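Alpha-1,2-mannosidase (Bacteroides thetaiotaomicron, PDB 2WW2) is a calcium-dependent family GH92 glycoside hydrolase of a gut bacterium that cleaves alpha-mannosides with inversion at the anomeric carbon. Local coordinates at residues 654-659 with 714-719; 39-44 with 231-236; 341-346 with 389-394; 377-382 with 513-518. One frame throughout, in Å; residues are numbered along the deposited sequence.

Interaction 1: 654-659 with 714-719; sequences IGSPLF and LSMDSV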
loop_
_atom_site.group_PDB
_atom_site.type_symbol
_atom_site.label_atom_id
_atom_site.label_comp_id
_atom_site.label_asym_id
_atom_site.label_seq_id
_atom_site.Cartn_x
_atom_site.Cartn_y
_atom_site.Cartn_z
ATOM N N ILE A 654 1.126 -21.366 26.087
ATOM C CA ILE A 654 -0.327 -21.274 26.195
ATOM C C ILE A 654 -0.881 -20.053 25.431
ATOM O O ILE A 654 -0.352 -18.935 25.526
ATOM C CB ILE A 654 -0.772 -21.331 27.676
ATOM C CG1 ILE A 654 -0.500 -22.748 28.197
ATOM C CG2 ILE A 654 -2.294 -21.005 27.819
ATOM C CD1 ILE A 654 -0.568 -22.899 29.704
ATOM N N GLY A 655 -1.914 -20.295 24.635
ATOM C CA GLY A 655 -2.579 -19.216 23.925
ATOM C C GLY A 655 -3.933 -19.018 24.566
ATOM O O GLY A 655 -4.034 -18.576 25.714
ATOM N N SER A 656 -4.973 -19.396 23.837
ATOM C CA SER A 656 -6.342 -19.314 24.324
ATOM C C SER A 656 -7.133 -20.286 23.464
ATOM O O SER A 656 -7.052 -20.208 22.228
ATOM C CB SER A 656 -6.866 -17.881 24.154
ATOM O OG SER A 656 -8.244 -17.819 24.430
ATOM N N PRO A 657 -7.849 -21.233 24.100
ATOM C CA PRO A 657 -8.535 -22.311 23.386
ATOM C C PRO A 657 -9.740 -21.756 22.638
ATOM O O PRO A 657 -10.333 -20.742 23.062
ATOM C CB PRO A 657 -9.019 -23.232 24.512
ATOM C CG PRO A 657 -9.231 -22.294 25.684
ATOM C CD PRO A 657 -8.125 -21.264 25.546
ATOM N N LEU A 658 -10.129 -22.450 21.573
ATOM C CA LEU A 658 -11.275 -22.035 20.774
ATOM C C LEU A 658 -12.603 -22.620 21.274
ATOM O O LEU A 658 -13.665 -22.003 21.117
ATOM C CB LEU A 658 -11.054 -22.455 19.307
ATOM C CG LEU A 658 -12.089 -21.932 18.310
ATOM C CD1 LEU A 658 -11.948 -20.395 18.163
ATOM C CD2 LEU A 658 -11.912 -22.655 16.964
ATOM N N PHE A 659 -12.554 -23.806 21.874
ATOM C CA PHE A 659 -13.794 -24.522 22.239
ATOM C C PHE A 659 -14.071 -24.450 23.740
ATOM O O PHE A 659 -13.193 -24.076 24.515
ATOM C CB PHE A 659 -13.704 -25.989 21.802
ATOM C CG PHE A 659 -13.565 -26.169 20.293
ATOM C CD1 PHE A 659 -14.691 -26.131 19.475
ATOM C CD2 PHE A 659 -12.311 -26.339 19.707
ATOM C CE1 PHE A 659 -14.571 -26.285 18.072
ATOM C CE2 PHE A 659 -12.171 -26.506 18.316
ATOM C CZ PHE A 659 -13.309 -26.479 17.500
ATOM N N LEU A 714 -9.754 -23.472 32.653
ATOM C CA LEU A 714 -9.608 -22.042 32.444
ATOM C C LEU A 714 -10.911 -21.288 32.715
ATOM O O LEU A 714 -11.984 -21.734 32.302
ATOM C CB LEU A 714 -9.153 -21.766 31.011
ATOM C CG LEU A 714 -7.918 -22.515 30.530
ATOM C CD1 LEU A 714 -7.674 -22.240 29.038
ATOM C CD2 LEU A 714 -6.720 -22.087 31.356
ATOM N N SER A 715 -10.801 -20.149 33.405
ATOM C CA SER A 715 -11.917 -19.223 33.585
ATOM C C SER A 715 -11.725 -18.099 32.578
ATOM O O SER A 715 -10.786 -17.301 32.714
ATOM C CB SER A 715 -11.909 -18.642 34.999
ATOM O OG SER A 715 -12.037 -19.667 35.965
ATOM N N MET A 716 -12.584 -18.051 31.564
ATOM C CA MET A 716 -12.423 -17.100 30.466
ATOM C C MET A 716 -13.165 -15.807 30.792
ATOM O O MET A 716 -14.169 -15.839 31.491
ATOM C CB MET A 716 -12.946 -17.679 29.144
ATOM C CG MET A 716 -12.403 -19.066 28.796
ATOM S SD MET A 716 -10.610 -19.123 28.681
ATOM C CE MET A 716 -10.293 -18.026 27.281
ATOM N N ASP A 717 -12.662 -14.680 30.290
ATOM C CA ASP A 717 -13.219 -13.372 30.613
ATOM C C ASP A 717 -13.161 -12.476 29.379
ATOM O O ASP A 717 -12.379 -12.731 28.465
ATOM C CB ASP A 717 -12.422 -12.746 31.761
ATOM C CG ASP A 717 -13.217 -11.703 32.531
ATOM O OD1 ASP A 717 -14.353 -11.373 32.119
ATOM O OD2 ASP A 717 -12.697 -11.207 33.554
ATOM N N SER A 718 -13.982 -11.425 29.367
ATOM C CA SER A 718 -13.974 -10.439 28.288
ATOM C C SER A 718 -12.962 -9.314 28.497
ATOM O O SER A 718 -12.757 -8.492 27.600
ATOM C CB SER A 718 -15.371 -9.826 28.129
ATOM O OG SER A 718 -15.757 -9.285 29.368
ATOM N N VAL A 719 -12.348 -9.247 29.675
ATOM C CA VAL A 719 -11.264 -8.292 29.889
ATOM C C VAL A 719 -10.023 -9.047 30.349
ATOM O O VAL A 719 -10.128 -10.116 30.933
ATOM C CB VAL A 719 -11.624 -7.208 30.923
ATOM C CG1 VAL A 719 -12.957 -6.521 30.547
ATOM C CG2 VAL A 719 -11.687 -7.794 32.335
#
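Pro657 and Ser656, in the loop between strands 651-654 and 661-665, lie over one face of the mixed sheet of the catalytic domain and meet Leu714 and Met716 of its inner strand 710-717. Being two residues apart on a strand, Leu714 and Met716 present their side chains to the same side, and each finds its own part of the loop. Leu714 reaches toward the proline ring with one methyl: Leu714 CD1 sits 3.7 Å from Pro657 CD and equally near CG of the same ring. Proline suits this place because its ring is a compact, rigid apolar surface.

Met716 reaches the loop by folding. Bends at chi2 (-58°) and chi3 (-64°) curl the thioether, so that its methyl CE comes to 3.5 Å from Ser656 OG and 4.3 Å from Pro657 CD. The unbranched methionine can bend in this way to bring its methyl beside the ring. The hydroxyl beside that methyl has its polar partners elsewhere, in Pro684 O and the guanidinium of Arg608, while Ala676 touches both Pro657 and Met716.

No hydrogen bond joins the two segments. The fit therefore rests on van der Waals contact, mostly between apolar groups, and the buried serine oxygen can tolerate a methyl neighbour because its hydrogen bonding is met by groups outside the contact.

Interaction 2: 39-44 with 231-236; sequences NFWSPQ and IRTASS
With CG anti to its carbonyl carbon (chi1 -60°), Asn39 points its amide at Ser235, whose OG stands between backbone N and carbonyl carbon (chi1 75°) and turns to meet it. The contact lies within the beta-rich, galactose mutarotase-like N-terminal domain, joining strand 40-44 and the residue before it to strand 229-236, two strands that do not pair directly. Asn39 OD1 and Ser235 OG lie 2.8 Å apart, close enough for a hydrogen bond, although Asn182 OD1 competes for the same hydroxyl proton. Gln66 NE2 also bonds to Ser235 OG, so the small hydroxyl is the hub of a buried amide cluster, a role that serine fills without bulk. A leucine in place of Asn39 would probably leave that hydroxyl without one of its amide oxygens and put a hydrocarbon against a polar group.

Two residues on from Asn39 and two back from Ser235, Trp41 and Thr233 approach from opposite directions, with Ala131 touching both. Thr233 OG1 bonds to Met185 O, while its methyl is turned to the tryptophan. Thr233 CG2 meets the indole obliquely by the CZ2-CH2 bond of its six-membered ring, 3.6 Å from Trp41 CZ2 and 3.7 Å from CH2.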
loop_
_atom_site.group_PDB
_atom_site.type_symbol
_atom_site.label_atom_id
_atom_site.label_comp_id
_atom_site.label_asym_id
_atom_site.label_seq_id
_atom_site.Cartn_x
_atom_site.Cartn_y
_atom_site.Cartn_z
ATOM N N ASN A 39 -0.594 -44.453 -0.969
ATOM C CA ASN A 39 -1.152 -43.936 -2.215
ATOM C C ASN A 39 -2.378 -43.092 -1.888
ATOM O O ASN A 39 -3.218 -43.522 -1.078
ATOM C CB ASN A 39 -1.566 -45.079 -3.168
ATOM C CG ASN A 39 -0.402 -45.996 -3.556
ATOM O OD1 ASN A 39 -0.540 -47.245 -3.587
ATOM N ND2 ASN A 39 0.724 -45.402 -3.885
ATOM N N PHE A 40 -2.471 -41.907 -2.479
ATOM C CA PHE A 40 -3.695 -41.076 -2.371
ATOM C C PHE A 40 -4.431 -41.132 -3.687
ATOM O O PHE A 40 -3.836 -41.473 -4.723
ATOM C CB PHE A 40 -3.396 -39.605 -2.107
ATOM C CG PHE A 40 -2.738 -39.307 -0.764
ATOM C CD1 PHE A 40 -2.703 -40.259 0.251
ATOM C CD2 PHE A 40 -2.186 -38.037 -0.531
ATOM C CE1 PHE A 40 -2.107 -39.981 1.490
ATOM C CE2 PHE A 40 -1.580 -37.726 0.713
ATOM C CZ PHE A 40 -1.534 -38.693 1.713
ATOM N N TRP A 41 -5.710 -40.754 -3.662
ATOM C CA TRP A 41 -6.515 -40.707 -4.884
ATOM C C TRP A 41 -7.169 -39.330 -4.984
ATOM O O TRP A 41 -7.509 -38.727 -3.957
ATOM C CB TRP A 41 -7.559 -41.856 -4.911
ATOM C CG TRP A 41 -6.862 -43.171 -5.214
ATOM C CD1 TRP A 41 -6.167 -43.968 -4.328
ATOM C CD2 TRP A 41 -6.714 -43.774 -6.503
ATOM N NE1 TRP A 41 -5.609 -45.041 -5.011
ATOM C CE2 TRP A 41 -5.928 -44.937 -6.341
ATOM C CE3 TRP A 41 -7.174 -43.439 -7.787
ATOM C CZ2 TRP A 41 -5.617 -45.783 -7.408
ATOM C CZ3 TRP A 41 -6.852 -44.280 -8.848
ATOM C CH2 TRP A 41 -6.086 -45.432 -8.648
ATOM N N SER A 42 -7.317 -38.818 -6.206
ATOM C CA SER A 42 -7.979 -37.508 -6.399
ATOM C C SER A 42 -8.585 -37.386 -7.792
ATOM O O SER A 42 -8.025 -37.892 -8.751
ATOM C CB SER A 42 -6.905 -36.400 -6.252
ATOM O OG SER A 42 -7.413 -35.090 -6.512
ATOM N N PRO A 43 -9.677 -36.627 -7.918
ATOM C CA PRO A 43 -10.105 -36.168 -9.226
ATOM C C PRO A 43 -9.030 -35.294 -9.872
ATOM O O PRO A 43 -8.249 -34.598 -9.170
ATOM C CB PRO A 43 -11.347 -35.299 -8.915
ATOM C CG PRO A 43 -11.131 -34.852 -7.473
ATOM C CD PRO A 43 -10.488 -36.058 -6.824
ATOM N N GLN A 44 -8.993 -35.332 -11.195
ATOM C CA GLN A 44 -8.018 -34.547 -11.958
ATOM C C GLN A 44 -8.741 -33.697 -13.019
ATOM O O GLN A 44 -9.461 -34.235 -13.873
ATOM C CB GLN A 44 -7.003 -35.473 -12.637
ATOM C CG GLN A 44 -6.065 -34.740 -13.619
ATOM C CD GLN A 44 -5.265 -35.718 -14.467
ATOM O OE1 GLN A 44 -5.331 -36.930 -14.253
ATOM N NE2 GLN A 44 -4.504 -35.196 -15.430
ATOM N N ILE A 231 -14.408 -51.401 -9.740
ATOM C CA ILE A 231 -13.008 -51.469 -10.160
ATOM C C ILE A 231 -12.194 -51.522 -8.889
ATOM O O ILE A 231 -12.353 -50.666 -8.021
ATOM C CB ILE A 231 -12.559 -50.208 -10.924
ATOM C CG1 ILE A 231 -13.557 -49.851 -12.032
ATOM C CG2 ILE A 231 -11.137 -50.419 -11.540
ATOM C CD1 ILE A 231 -13.202 -48.560 -12.802
ATOM N N ARG A 232 -11.323 -52.520 -8.776
ATOM C CA ARG A 232 -10.476 -52.672 -7.596
ATOM C C ARG A 232 -9.064 -52.481 -8.057
ATOM O O ARG A 232 -8.689 -53.037 -9.082
ATOM C CB ARG A 232 -10.601 -54.081 -6.997
ATOM C CG ARG A 232 -12.018 -54.424 -6.578
ATOM C CD ARG A 232 -12.157 -55.898 -6.096
ATOM N NE ARG A 232 -13.575 -56.152 -5.900
ATOM C CZ ARG A 232 -14.330 -56.825 -6.760
ATOM N NH1 ARG A 232 -13.784 -57.372 -7.839
ATOM N NH2 ARG A 232 -15.630 -56.960 -6.530
ATOM N N THR A 233 -8.274 -51.716 -7.306
ATOM C CA THR A 233 -6.907 -51.429 -7.739
ATOM C C THR A 233 -5.935 -51.288 -6.552
ATOM O O THR A 233 -6.330 -50.908 -5.448
ATOM C CB THR A 233 -6.889 -50.179 -8.666
ATOM O OG1 THR A 233 -5.594 -50.002 -9.244
ATOM C CG2 THR A 233 -7.278 -48.905 -7.914
ATOM N N ALA A 234 -4.672 -51.653 -6.766
ATOM C CA ALA A 234 -3.626 -51.389 -5.786
ATOM C C ALA A 234 -2.309 -51.278 -6.529
ATOM O O ALA A 234 -2.202 -51.688 -7.690
ATOM C CB ALA A 234 -3.550 -52.498 -4.723
ATOM N N SER A 235 -1.315 -50.700 -5.871
ATOM C CA SER A 235 -0.005 -50.542 -6.489
ATOM C C SER A 235 1.091 -50.811 -5.472
ATOM O O SER A 235 0.838 -50.903 -4.256
ATOM C CB SER A 235 0.161 -49.131 -7.086
ATOM O OG SER A 235 0.381 -48.166 -6.058
ATOM N N SER A 236 2.311 -50.923 -5.972
ATOM C CA SER A 236 3.478 -51.160 -5.126
ATOM C C SER A 236 4.674 -50.444 -5.745
ATOM O O SER A 236 4.745 -50.301 -6.968
ATOM C CB SER A 236 3.781 -52.668 -5.038
ATOM O OG SER A 236 4.974 -52.904 -4.307
#

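Interaction 3: 341-346 with 389-394; sequences LFTLLY and VDAWMK
Lys394 lies across Thr343 at about a right angle, its chain fully extended beyond CG, so that the stem passes the threonine and carries the ammonium to its hydroxyl. Lys394 CD is 3.6 Å from Thr343 CB, and the hydrogen bond from Lys394 NZ to Thr343 OG1 measures 2.9 Å. Thr343 holds OG1 between its backbone N and carbonyl carbon (chi1 64°), where it also bonds to Pro340 O, three residues back in helix 338-345. The hydroxyl can thus donate a hydrogen bond to that carbonyl and accept one from the lysine.

Asp390 also crosses the threonine roughly at right angles. Thr343 CG2 rests 3.7 Å from Asp390 OD2 and 4.1 Å from Ala391 CA. Alanine suits this position, since its short side chain lets the helices 338-345 and 383-393 of the (alpha/alpha)6-barrel catalytic domain come close, with 6.1 Å between the CA atoms of Thr343 and Ala391.

The ammonium forms a salt bridge with the aspartate: Lys394 NZ meets Asp390 OD2 at 3.0 Å on its syn side, only 18° out of the carboxylate plane. A methionine in place of Lys394 would probably leave this buried carboxylate without its counter-charge and Thr343 OG1 without its lysine donor.

Tyr652 OH is a further partner of NZ, and Gly648 N bonds to Asp390 OD1. Charge and counter-charge are therefore buried together, each well supplied with polar partners, which probably keeps both ionised.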
loop_
_atom_site.group_PDB
_atom_site.type_symbol
_atom_site.label_atom_id
_atom_site.label_comp_id
_atom_site.label_asym_id
_atom_site.label_seq_id
_atom_site.Cartn_x
_atom_site.Cartn_y
_atom_site.Cartn_z
ATOM N N LEU A 341 2.825 -32.060 16.563
ATOM C CA LEU A 341 1.506 -32.639 16.813
ATOM C C LEU A 341 1.605 -34.172 16.840
ATOM O O LEU A 341 0.991 -34.822 17.695
ATOM C CB LEU A 341 0.465 -32.176 15.768
ATOM C CG LEU A 341 -0.987 -32.565 16.102
ATOM C CD1 LEU A 341 -1.500 -31.797 17.315
ATOM C CD2 LEU A 341 -1.978 -32.371 14.902
ATOM N N PHE A 342 2.355 -34.764 15.906
ATOM C CA PHE A 342 2.532 -36.216 15.930
ATOM C C PHE A 342 3.168 -36.674 17.249
ATOM O O PHE A 342 2.712 -37.641 17.858
ATOM C CB PHE A 342 3.376 -36.747 14.734
ATOM C CG PHE A 342 2.813 -36.414 13.369
ATOM C CD1 PHE A 342 1.437 -36.214 13.177
ATOM C CD2 PHE A 342 3.662 -36.312 12.266
ATOM C CE1 PHE A 342 0.928 -35.906 11.898
ATOM C CE2 PHE A 342 3.162 -35.991 10.996
ATOM C CZ PHE A 342 1.788 -35.786 10.815
ATOM N N THR A 343 4.210 -35.991 17.709
ATOM C CA THR A 343 4.883 -36.458 18.929
ATOM C C THR A 343 3.920 -36.497 20.099
ATOM O O THR A 343 4.134 -37.252 21.042
ATOM C CB THR A 343 6.104 -35.567 19.342
ATOM O OG1 THR A 343 5.644 -34.251 19.659
ATOM C CG2 THR A 343 7.148 -35.499 18.211
ATOM N N LEU A 344 2.868 -35.677 20.052
ATOM C CA LEU A 344 1.931 -35.582 21.172
ATOM C C LEU A 344 0.781 -36.579 21.020
ATOM O O LEU A 344 0.535 -37.407 21.899
ATOM C CB LEU A 344 1.360 -34.154 21.268
ATOM C CG LEU A 344 0.336 -33.876 22.384
ATOM C CD1 LEU A 344 0.912 -34.266 23.747
ATOM C CD2 LEU A 344 -0.113 -32.398 22.368
ATOM N N LEU A 345 0.076 -36.476 19.895
ATOM C CA LEU A 345 -1.155 -37.236 19.692
ATOM C C LEU A 345 -0.995 -38.528 18.869
ATOM O O LEU A 345 -1.835 -39.428 18.966
ATOM C CB LEU A 345 -2.198 -36.348 19.035
ATOM C CG LEU A 345 -2.881 -35.309 19.935
ATOM C CD1 LEU A 345 -3.708 -34.400 19.068
ATOM C CD2 LEU A 345 -3.783 -35.978 20.962
ATOM N N TYR A 346 0.069 -38.603 18.069
ATOM C CA TYR A 346 0.318 -39.745 17.188
ATOM C C TYR A 346 1.777 -40.209 17.275
ATOM O O TYR A 346 2.460 -40.328 16.251
ATOM C CB TYR A 346 -0.063 -39.382 15.741
ATOM C CG TYR A 346 -1.432 -38.720 15.646
ATOM C CD1 TYR A 346 -2.593 -39.497 15.574
ATOM C CD2 TYR A 346 -1.567 -37.338 15.662
ATOM C CE1 TYR A 346 -3.858 -38.900 15.520
ATOM C CE2 TYR A 346 -2.831 -36.729 15.605
ATOM C CZ TYR A 346 -3.969 -37.533 15.522
ATOM O OH TYR A 346 -5.226 -36.962 15.457
ATOM N N VAL A 389 15.313 -34.418 17.391
ATOM C CA VAL A 389 15.569 -33.953 18.770
ATOM C C VAL A 389 14.265 -33.653 19.524
ATOM O O VAL A 389 14.117 -33.980 20.714
ATOM C CB VAL A 389 16.487 -32.728 18.767
ATOM C CG1 VAL A 389 16.606 -32.157 20.190
ATOM C CG2 VAL A 389 17.873 -33.133 18.196
ATOM N N ASP A 390 13.310 -33.043 18.834
ATOM C CA ASP A 390 12.024 -32.779 19.472
ATOM C C ASP A 390 11.428 -34.095 19.978
ATOM O O ASP A 390 10.936 -34.179 21.131
ATOM C CB ASP A 390 11.053 -32.067 18.517
ATOM C CG ASP A 390 9.750 -31.677 19.204
ATOM O OD1 ASP A 390 9.806 -30.885 20.182
ATOM O OD2 ASP A 390 8.673 -32.169 18.782
ATOM N N ALA A 391 11.480 -35.132 19.134
ATOM C CA ALA A 391 10.945 -36.445 19.517
ATOM C C ALA A 391 11.732 -37.011 20.684
ATOM O O ALA A 391 11.155 -37.472 21.668
ATOM C CB ALA A 391 10.979 -37.410 18.339
ATOM N N TRP A 392 13.053 -36.936 20.593
ATOM C CA TRP A 392 13.913 -37.511 21.624
ATOM C C TRP A 392 13.610 -36.902 22.992
ATOM O O TRP A 392 13.576 -37.615 24.007
ATOM C CB TRP A 392 15.377 -37.282 21.258
ATOM C CG TRP A 392 16.344 -38.076 22.095
ATOM C CD1 TRP A 392 16.922 -37.688 23.267
ATOM C CD2 TRP A 392 16.849 -39.388 21.814
ATOM N NE1 TRP A 392 17.761 -38.673 23.733
ATOM C CE2 TRP A 392 17.735 -39.726 22.855
ATOM C CE3 TRP A 392 16.645 -40.302 20.778
ATOM C CZ2 TRP A 392 18.401 -40.960 22.905
ATOM C CZ3 TRP A 392 17.312 -41.526 20.821
ATOM C CH2 TRP A 392 18.182 -41.836 21.874
ATOM N N MET A 393 13.396 -35.587 23.021
ATOM C CA MET A 393 13.219 -34.900 24.299
ATOM C C MET A 393 11.844 -35.165 24.886
ATOM O O MET A 393 11.576 -34.810 26.031
ATOM C CB MET A 393 13.457 -33.405 24.153
ATOM C CG MET A 393 14.869 -33.071 23.709
ATOM S SD MET A 393 16.121 -33.845 24.751
ATOM C CE MET A 393 17.572 -33.499 23.793
ATOM N N LYS A 394 10.983 -35.789 24.087
ATOM C CA LYS A 394 9.650 -36.158 24.500
ATOM C C LYS A 394 9.562 -37.659 24.749
ATOM O O LYS A 394 8.462 -38.205 24.902
ATOM C CB LYS A 394 8.634 -35.748 23.421
ATOM C CG LYS A 394 8.456 -34.255 23.332
ATOM C CD LYS A 394 7.659 -33.827 22.104
ATOM C CE LYS A 394 7.411 -32.311 22.148
ATOM N NZ LYS A 394 6.614 -31.884 20.963
#

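Interaction 4: 377-382 with 513-518; sequences GCMIGN and PFTEGS
Met379 carries its methyl across to Thr515 and Glu516 from a loop of the catalytic domain. From CB the chain leaves with CG anti to the carbonyl carbon (chi1 -58°), then bends twice, at chi2 and again at chi3 (-62°), so that CG and SD serve as a curved arm and the terminal CE does the touching. That methyl presses on Thr515 CG2 at 3.5 Å, tighter than usual for two carbons, and lies 3.9 Å from Glu516 CG. The methionine slants past the threonine but crosses the glutamate at about a right angle, meeting its aliphatic stem rather than its carboxylate. A flexible thioether suits the place, since it can curl to reach a small methyl on an adjoining loop.

Ile380 approaches Thr515 tip to tip. Its CD1 comes to 3.6 Å from Thr515 OG1 and 4.0 Å from Thr515 CB. Threonine serves both neighbours: its methyl takes the methionine, while its hydroxyl, beside the isoleucine, bonds to Glu443. No hydrogen bond links the segments.

The contact thus joins the loop leading to helix 383-393 with the one leading to helix 519-522, where Trp522 NE1 bonds to Thr515 O. Trp370 of strand 370-371 touches Met379, Trp332 of helix 331-334 touches both Met379 and Ile380, and helix 444-465 meets Ile380 through Lys447 and Thr515 through Ala446.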
loop_
_atom_site.group_PDB
_atom_site.type_symbol
_atom_site.label_atom_id
_atom_site.label_comp_id
_atom_site.label_asym_id
_atom_site.label_seq_id
_atom_site.Cartn_x
_atom_site.Cartn_y
_atom_site.Cartn_z
ATOM N N GLY A 377 15.738 -30.728 -4.364
ATOM C CA GLY A 377 16.331 -29.427 -4.041
ATOM C C GLY A 377 15.235 -28.391 -3.799
ATOM O O GLY A 377 14.614 -27.933 -4.737
ATOM N N CYS A 378 15.000 -28.022 -2.542
ATOM C CA CYS A 378 13.893 -27.098 -2.242
ATOM C C CYS A 378 14.038 -26.575 -0.817
ATOM O O CYS A 378 14.328 -27.350 0.095
ATOM C CB CYS A 378 12.565 -27.851 -2.379
ATOM S SG CYS A 378 11.089 -26.833 -2.217
ATOM N N MET A 379 13.846 -25.271 -0.636
ATOM C CA MET A 379 13.902 -24.623 0.692
ATOM C C MET A 379 15.281 -24.744 1.353
ATOM O O MET A 379 16.284 -24.957 0.678
ATOM C CB MET A 379 12.797 -25.121 1.643
ATOM C CG MET A 379 11.359 -24.924 1.104
ATOM S SD MET A 379 11.170 -23.373 0.147
ATOM C CE MET A 379 11.533 -22.109 1.335
ATOM N N ILE A 380 15.312 -24.576 2.671
ATOM C CA ILE A 380 16.575 -24.386 3.379
ATOM C C ILE A 380 16.536 -25.045 4.756
ATOM O O ILE A 380 15.495 -25.560 5.190
ATOM C CB ILE A 380 16.869 -22.871 3.593
ATOM C CG1 ILE A 380 15.814 -22.264 4.534
ATOM C CG2 ILE A 380 16.950 -22.105 2.240
ATOM C CD1 ILE A 380 16.057 -20.783 4.828
ATOM N N GLY A 381 17.673 -25.016 5.446
ATOM C CA GLY A 381 17.710 -25.394 6.860
ATOM C C GLY A 381 18.168 -26.821 7.117
ATOM O O GLY A 381 18.398 -27.591 6.174
ATOM N N ASN A 382 18.287 -27.170 8.401
ATOM C CA ASN A 382 18.639 -28.522 8.816
ATOM C C ASN A 382 17.564 -29.002 9.784
ATOM O O ASN A 382 17.847 -29.507 10.876
ATOM C CB ASN A 382 20.013 -28.524 9.524
ATOM C CG ASN A 382 21.169 -28.243 8.567
ATOM O OD1 ASN A 382 21.095 -28.496 7.342
ATOM N ND2 ASN A 382 22.235 -27.721 9.107
ATOM N N PRO A 513 19.199 -12.116 0.649
ATOM C CA PRO A 513 19.627 -12.924 1.797
ATOM C C PRO A 513 18.450 -13.564 2.535
ATOM O O PRO A 513 18.661 -14.346 3.469
ATOM C CB PRO A 513 20.270 -11.891 2.717
ATOM C CG PRO A 513 19.472 -10.633 2.436
ATOM C CD PRO A 513 19.289 -10.668 0.928
ATOM N N PHE A 514 17.225 -13.228 2.130
ATOM C CA PHE A 514 16.053 -13.793 2.773
ATOM C C PHE A 514 15.342 -14.779 1.872
ATOM O O PHE A 514 15.520 -14.760 0.655
ATOM C CB PHE A 514 15.089 -12.698 3.247
ATOM C CG PHE A 514 15.693 -11.764 4.252
ATOM C CD1 PHE A 514 15.948 -12.187 5.552
ATOM C CD2 PHE A 514 16.046 -10.472 3.890
ATOM C CE1 PHE A 514 16.541 -11.318 6.481
ATOM C CE2 PHE A 514 16.632 -9.601 4.826
ATOM C CZ PHE A 514 16.873 -10.026 6.106
ATOM N N THR A 515 14.525 -15.623 2.499
ATOM C CA THR A 515 13.785 -16.697 1.857
ATOM C C THR A 515 12.302 -16.449 2.076
ATOM O O THR A 515 11.852 -16.420 3.207
ATOM C CB THR A 515 14.147 -18.045 2.550
ATOM O OG1 THR A 515 15.468 -18.443 2.176
ATOM C CG2 THR A 515 13.181 -19.145 2.195
ATOM N N GLU A 516 11.544 -16.241 1.007
ATOM C CA GLU A 516 10.085 -16.166 1.136
ATOM C C GLU A 516 9.615 -15.083 2.104
ATOM O O GLU A 516 8.601 -15.241 2.779
ATOM C CB GLU A 516 9.555 -17.511 1.621
ATOM C CG GLU A 516 9.856 -18.638 0.653
ATOM C CD GLU A 516 8.750 -18.813 -0.333
ATOM O OE1 GLU A 516 7.708 -19.379 0.069
ATOM O OE2 GLU A 516 8.919 -18.372 -1.494
ATOM N N GLY A 517 10.343 -13.979 2.179
ATOM C CA GLY A 517 10.066 -13.015 3.225
ATOM C C GLY A 517 11.119 -11.939 3.196
ATOM O O GLY A 517 11.982 -11.925 2.306
ATOM N N SER A 518 11.022 -11.025 4.156
ATOM C CA SER A 518 11.920 -9.897 4.257
ATOM C C SER A 518 12.416 -9.872 5.694
ATOM O O SER A 518 12.052 -10.737 6.493
ATOM C CB SER A 518 11.167 -8.602 3.961
ATOM O OG SER A 518 10.209 -8.373 4.985
#

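In the fold
From the N terminus, interaction 2 comes first, closing a long, helix-free excursion within the N-terminal beta domain and ending before any of the others begins. The catalytic domain then holds the remaining three. Interaction 3 joins two of its helices, and before that loop closes interaction 4 opens, so the two cross: residues 377-382 lie between 341-346 and 389-394, and 513-518 follow later. Their nearest atoms are about 8 Å apart. Interaction 1 comes last, bringing a loop onto the mixed sheet built mostly from C-terminal strands. Interactions 1 and 2, with centres 43 Å apart, lie on opposite sides of the chain's centre.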